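Local coordinates for hypothetical protein PG1100 (Porphyromonas gingivalis, PDB 1ZBS), which is of unknown function but probably acts as an N-acetylglucosamine kinase, phosphorylating the amino sugar at the expense of ATP, at residues A[153-158]-A[169-174]; A[175-180]-A[197-202]. One frame throughout, in Å; residues are numbered along the deposited sequence.

Contact 1. Residues A[153-158]-A[169-174]; sequences LFIGSL and EAFLQE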
loop_
_atom_site.group_PDB
_atom_site.type_symbol
_atom_site.label_atom_id
_atom_site.label_comp_id
_atom_site.label_asym_id
_atom_site.label_seq_id
_atom_site.Cartn_x
_atom_site.Cartn_y
_atom_site.Cartn_z
ATOM N N LEU A 153 -4.036 -3.024 -7.468
ATOM C CA LEU A 153 -4.717 -4.310 -7.536
ATOM C C LEU A 153 -4.375 -4.937 -8.888
ATOM O O LEU A 153 -3.925 -6.083 -8.973
ATOM C CB LEU A 153 -6.243 -4.137 -7.402
ATOM C CG LEU A 153 -6.785 -3.698 -6.037
ATOM C CD1 LEU A 153 -8.300 -3.517 -6.116
ATOM C CD2 LEU A 153 -6.441 -4.745 -4.963
ATOM N N PHE A 154 -4.567 -4.163 -9.948
ATOM C CA PHE A 154 -4.294 -4.644 -11.293
ATOM C C PHE A 154 -2.863 -5.148 -11.534
ATOM O O PHE A 154 -2.677 -6.295 -11.939
ATOM C CB PHE A 154 -4.633 -3.554 -12.304
ATOM C CG PHE A 154 -4.396 -3.963 -13.721
ATOM C CD1 PHE A 154 -5.209 -4.905 -14.334
ATOM C CD2 PHE A 154 -3.347 -3.415 -14.442
ATOM C CE1 PHE A 154 -4.976 -5.289 -15.646
ATOM C CE2 PHE A 154 -3.105 -3.794 -15.751
ATOM C CZ PHE A 154 -3.921 -4.731 -16.354
ATOM N N ILE A 155 -1.850 -4.316 -11.292
ATOM C CA ILE A 155 -0.490 -4.771 -11.544
ATOM C C ILE A 155 -0.108 -5.939 -10.622
ATOM O O ILE A 155 0.678 -6.813 -11.000
ATOM C CB ILE A 155 0.552 -3.596 -11.460
ATOM C CG1 ILE A 155 0.905 -3.276 -10.026
ATOM C CG2 ILE A 155 0.004 -2.347 -12.140
ATOM C CD1 ILE A 155 2.163 -3.990 -9.592
ATOM N N GLY A 156 -0.691 -5.981 -9.429
ATOM C CA GLY A 156 -0.395 -7.068 -8.510
ATOM C C GLY A 156 -0.801 -8.399 -9.123
ATOM O O GLY A 156 0.022 -9.302 -9.290
ATOM N N SER A 157 -2.076 -8.520 -9.474
ATOM C CA SER A 157 -2.569 -9.753 -10.071
ATOM C C SER A 157 -1.905 -10.016 -11.418
ATOM O O SER A 157 -1.632 -11.159 -11.783
ATOM C CB SER A 157 -4.078 -9.669 -10.258
ATOM O OG SER A 157 -4.385 -8.557 -11.067
ATOM N N LEU A 158 -1.655 -8.954 -12.170
ATOM C CA LEU A 158 -1.014 -9.098 -13.473
ATOM C C LEU A 158 0.370 -9.745 -13.307
ATOM O O LEU A 158 0.710 -10.714 -13.982
ATOM C CB LEU A 158 -0.874 -7.720 -14.109
ATOM C CG LEU A 158 -0.252 -7.602 -15.491
ATOM C CD1 LEU A 158 -1.299 -7.897 -16.556
ATOM C CD2 LEU A 158 0.280 -6.195 -15.659
ATOM N N GLU A 169 2.916 -9.104 -20.379
ATOM C CA GLU A 169 3.926 -8.662 -21.327
ATOM C C GLU A 169 3.421 -7.495 -22.172
ATOM O O GLU A 169 4.194 -6.617 -22.546
ATOM C CB GLU A 169 4.364 -9.822 -22.232
ATOM C CG GLU A 169 5.046 -10.971 -21.495
ATOM C CD GLU A 169 4.066 -12.041 -21.041
ATOM O OE1 GLU A 169 3.099 -11.710 -20.326
ATOM O OE2 GLU A 169 4.266 -13.218 -21.403
ATOM N N ALA A 170 2.123 -7.482 -22.459
ATOM C CA ALA A 170 1.527 -6.406 -23.246
ATOM C C ALA A 170 1.549 -5.095 -22.447
ATOM O O ALA A 170 1.759 -4.019 -23.011
ATOM C CB ALA A 170 0.094 -6.767 -23.624
ATOM N N PHE A 171 1.331 -5.211 -21.133
ATOM C CA PHE A 171 1.316 -4.082 -20.203
ATOM C C PHE A 171 2.722 -3.532 -19.997
ATOM O O PHE A 171 2.972 -2.339 -20.174
ATOM C CB PHE A 171 0.752 -4.530 -18.836
ATOM C CG PHE A 171 0.795 -3.461 -17.762
ATOM C CD1 PHE A 171 -0.214 -2.505 -17.665
ATOM C CD2 PHE A 171 1.837 -3.420 -16.842
ATOM C CE1 PHE A 171 -0.191 -1.521 -16.662
ATOM C CE2 PHE A 171 1.876 -2.440 -15.830
ATOM C CZ PHE A 171 0.857 -1.489 -15.741
ATOM N N LEU A 172 3.642 -4.410 -19.617
ATOM C CA LEU A 172 5.019 -3.995 -19.354
ATOM C C LEU A 172 5.696 -3.322 -20.551
ATOM O O LEU A 172 6.409 -2.329 -20.389
ATOM C CB LEU A 172 5.843 -5.205 -18.895
ATOM C CG LEU A 172 5.393 -5.904 -17.596
ATOM C CD1 LEU A 172 6.294 -7.116 -17.332
ATOM C CD2 LEU A 172 5.482 -4.926 -16.419
ATOM N N GLN A 173 5.468 -3.862 -21.745
ATOM C CA GLN A 173 6.057 -3.318 -22.963
ATOM C C GLN A 173 5.467 -1.952 -23.372
ATOM O O GLN A 173 6.180 -1.089 -23.888
ATOM C CB GLN A 173 5.905 -4.334 -24.107
ATOM C CG GLN A 173 6.939 -5.477 -24.093
ATOM C CD GLN A 173 6.543 -6.661 -24.980
ATOM O OE1 GLN A 173 5.810 -6.504 -25.963
ATOM N NE2 GLN A 173 7.042 -7.850 -24.640
ATOM N N GLU A 174 4.175 -1.754 -23.137
ATOM C CA GLU A 174 3.541 -0.497 -23.487
ATOM C C GLU A 174 4.138 0.654 -22.688
ATOM O O GLU A 174 4.330 1.756 -23.210
ATOM C CB GLU A 174 2.044 -0.566 -23.231
ATOM C CG GLU A 174 1.325 0.707 -23.593
ATOM C CD GLU A 174 -0.171 0.579 -23.431
ATOM O OE1 GLU A 174 -0.704 -0.518 -23.703
ATOM O OE2 GLU A 174 -0.815 1.578 -23.052
#
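Phe154 and Leu158 on one helix point at Phe171 on the other, and Ile155 adds its gamma methyl, across segment axes that approach to 11.4 Å and make an angle of 122° between their N-to-C directions. Backbones this far apart are bridged by large side chains, and the nearest alpha carbons are those of Leu158 and Phe171. A benzyl group covers about half of the gap, and the side chains of the other helix cover the rest: Phe171 holds its CG anti to the backbone N (chi1 175°) and thereby carries its ring toward the other helix. Phe154 turns the edge of its own ring toward the face of Phe171 in an offset edge-to-face pair, planes at 71°, with CE2 of Phe154 3.7 Å from CD1 of Phe171. Helix 147-159 is followed, after a short connection of residues 160-166, by helix 167-174, the two meeting at an obtuse angle, within a protein whose two mixed sheets of strand order 3-2-1-4-5 are those of the ASKHA fold. Leu158 reaches the Phe171 ring obliquely, its branch CD2 lying 3.4 Å from CD2 of Phe171 and almost as near CG. At the far end of the same ring, the gamma methyl CG2 of Ile155 comes within 3.8 Å of CZ of Phe171. Branched aliphatics suit these two positions because their methyls fit against a flat ring without needing polar partners. The delta end of Ile155 leads away, and the residue also packs on Leu141 of the second subunit.

Contact 2. Residues A[175-180]-A[197-202]; sequences YGLTSA and AGFSPF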
loop_
_atom_site.group_PDB
_atom_site.type_symbol
_atom_site.label_atom_id
_atom_site.label_comp_id
_atom_site.label_asym_id
_atom_site.label_seq_id
_atom_site.Cartn_x
_atom_site.Cartn_y
_atom_site.Cartn_z
ATOM N N TYR A 175 4.436 0.381 -21.422
ATOM C CA TYR A 175 5.006 1.372 -20.515
ATOM C C TYR A 175 6.501 1.192 -20.308
ATOM O O TYR A 175 7.097 1.883 -19.489
ATOM C CB TYR A 175 4.292 1.303 -19.162
ATOM C CG TYR A 175 2.819 1.614 -19.270
ATOM C CD1 TYR A 175 2.382 2.925 -19.451
ATOM C CD2 TYR A 175 1.866 0.595 -19.274
ATOM C CE1 TYR A 175 1.036 3.217 -19.638
ATOM C CE2 TYR A 175 0.505 0.877 -19.465
ATOM C CZ TYR A 175 0.106 2.194 -19.647
ATOM O OH TYR A 175 -1.211 2.504 -19.855
ATOM N N GLY A 176 7.106 0.264 -21.042
ATOM C CA GLY A 176 8.535 0.048 -20.900
ATOM C C GLY A 176 8.943 -0.145 -19.452
ATOM O O GLY A 176 9.879 0.480 -18.960
ATOM N N LEU A 177 8.233 -1.012 -18.751
ATOM C CA LEU A 177 8.562 -1.253 -17.361
ATOM C C LEU A 177 8.908 -2.709 -17.133
ATOM O O LEU A 177 8.662 -3.576 -17.977
ATOM C CB LEU A 177 7.383 -0.877 -16.456
ATOM C CG LEU A 177 7.105 0.610 -16.217
ATOM C CD1 LEU A 177 5.722 0.779 -15.577
ATOM C CD2 LEU A 177 8.195 1.194 -15.331
ATOM N N THR A 178 9.502 -2.959 -15.980
ATOM C CA THR A 178 9.833 -4.303 -15.584
ATOM C C THR A 178 9.355 -4.408 -14.153
ATOM O O THR A 178 9.018 -3.396 -13.530
ATOM C CB THR A 178 11.338 -4.580 -15.634
ATOM O OG1 THR A 178 11.550 -5.979 -15.411
ATOM C CG2 THR A 178 12.079 -3.788 -14.562
ATOM N N SER A 179 9.325 -5.626 -13.633
ATOM C CA SER A 179 8.878 -5.831 -12.271
ATOM C C SER A 179 9.723 -4.993 -11.314
ATOM O O SER A 179 9.187 -4.311 -10.437
ATOM C CB SER A 179 8.963 -7.315 -11.910
ATOM O OG SER A 179 8.036 -7.633 -10.887
ATOM N N ALA A 180 11.041 -5.016 -11.494
ATOM C CA ALA A 180 11.915 -4.252 -10.612
ATOM C C ALA A 180 11.653 -2.737 -10.687
ATOM O O ALA A 180 11.709 -2.052 -9.661
ATOM C CB ALA A 180 13.388 -4.566 -10.910
ATOM N N ALA A 197 -1.919 5.229 -10.247
ATOM C CA ALA A 197 -3.139 5.709 -10.876
ATOM C C ALA A 197 -2.952 6.083 -12.345
ATOM O O ALA A 197 -3.922 6.393 -13.029
ATOM C CB ALA A 197 -3.679 6.914 -10.105
ATOM N N GLY A 198 -1.716 6.050 -12.832
ATOM C CA GLY A 198 -1.464 6.406 -14.217
ATOM C C GLY A 198 -1.641 5.274 -15.216
ATOM O O GLY A 198 -1.356 5.435 -16.404
ATOM N N PHE A 199 -2.121 4.130 -14.746
ATOM C CA PHE A 199 -2.319 2.977 -15.608
ATOM C C PHE A 199 -3.793 2.703 -15.821
ATOM O O PHE A 199 -4.184 1.635 -16.303
ATOM C CB PHE A 199 -1.653 1.753 -14.988
ATOM C CG PHE A 199 -0.180 1.923 -14.767
ATOM C CD1 PHE A 199 0.676 2.138 -15.845
ATOM C CD2 PHE A 199 0.355 1.874 -13.488
ATOM C CE1 PHE A 199 2.044 2.298 -15.647
ATOM C CE2 PHE A 199 1.724 2.033 -13.283
ATOM C CZ PHE A 199 2.567 2.245 -14.364
ATOM N N SER A 200 -4.618 3.674 -15.470
ATOM C CA SER A 200 -6.051 3.503 -15.623
ATOM C C SER A 200 -6.465 3.317 -17.087
ATOM O O SER A 200 -7.257 2.432 -17.400
ATOM C CB SER A 200 -6.787 4.693 -15.000
ATOM O OG SER A 200 -8.131 4.344 -14.732
ATOM N N PRO A 201 -5.932 4.143 -18.005
ATOM C CA PRO A 201 -6.270 4.035 -19.427
ATOM C C PRO A 201 -6.087 2.626 -20.001
ATOM O O PRO A 201 -6.828 2.209 -20.892
ATOM C CB PRO A 201 -5.332 5.047 -20.078
ATOM C CG PRO A 201 -5.230 6.115 -19.031
ATOM C CD PRO A 201 -5.044 5.295 -17.768
ATOM N N PHE A 202 -5.092 1.899 -19.496
ATOM C CA PHE A 202 -4.826 0.539 -19.962
ATOM C C PHE A 202 -5.943 -0.389 -19.478
ATOM O O PHE A 202 -6.439 -1.244 -20.221
ATOM C CB PHE A 202 -3.481 0.040 -19.418
ATOM C CG PHE A 202 -3.108 -1.331 -19.901
ATOM C CD1 PHE A 202 -2.442 -1.498 -21.116
ATOM C CD2 PHE A 202 -3.472 -2.463 -19.170
ATOM C CE1 PHE A 202 -2.145 -2.770 -21.595
ATOM C CE2 PHE A 202 -3.179 -3.743 -19.641
ATOM C CZ PHE A 202 -2.516 -3.900 -20.860
#
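Tyr175, the first residue to leave the helical conformation after helix 167-174, lies across from the type I turn Ala197 to Ser200, its CA 9.0 Å from CA of Phe199. The Schellman motif ending the helix places Gly176 at a positive phi, a conformation that glycine accepts readily. Phe199 directs its ring edge at the face of Tyr175, a T-shaped pair with centroids 4.9 Å apart and planes at 78°; CD1 of Phe199 stands over the middle of the tyrosine ring. On Phe199, CG lies anti to the carbonyl carbon (chi1 -59°), which brings the end of the ring closer to Tyr175 than its CB direction alone would suggest. Leu177 and Phe199 reach toward each other, the methyl CD1 of Leu177 lying 3.7 Å from CZ of Phe199. Phe202 meets the edge of the tyrosine instead, with its CB 3.4 Å from the hydroxyl OH of Tyr175. Tyrosine suits the partly exposed position because its broad ring offers a face to Phe199, and a hydroxyl can tolerate solvent. The contact therefore rests on dispersion and on the weak electrostatics of aromatic C-H groups over a pi face, so its specificity probably comes from how the rings are turned and fitted rather than from paired polar groups.

Overall arrangement
From the N terminus, the chain passes through the first mixed sheet and the three strands 111-116, 120-125 and 130-133 of the second before reaching helix 147-159. Contact 1 closes the short loop from there to helix 167-174. Contact 2 then opens directly after that helix and closes a longer, mostly helical excursion through 179-188 and 192-197 to the start of helix 200-204. The two loops follow in series, neither nested nor crossed, but their centres lie only about 7 Å apart. Phe171 joins them, its ring meeting those of Tyr175, Phe199 and Phe202. Together they tie helix 147-159, helix 167-174, the turn that leaves it and the start of helix 200-204 into one helical region, after which helix 210-229 leads back to strand 238-241.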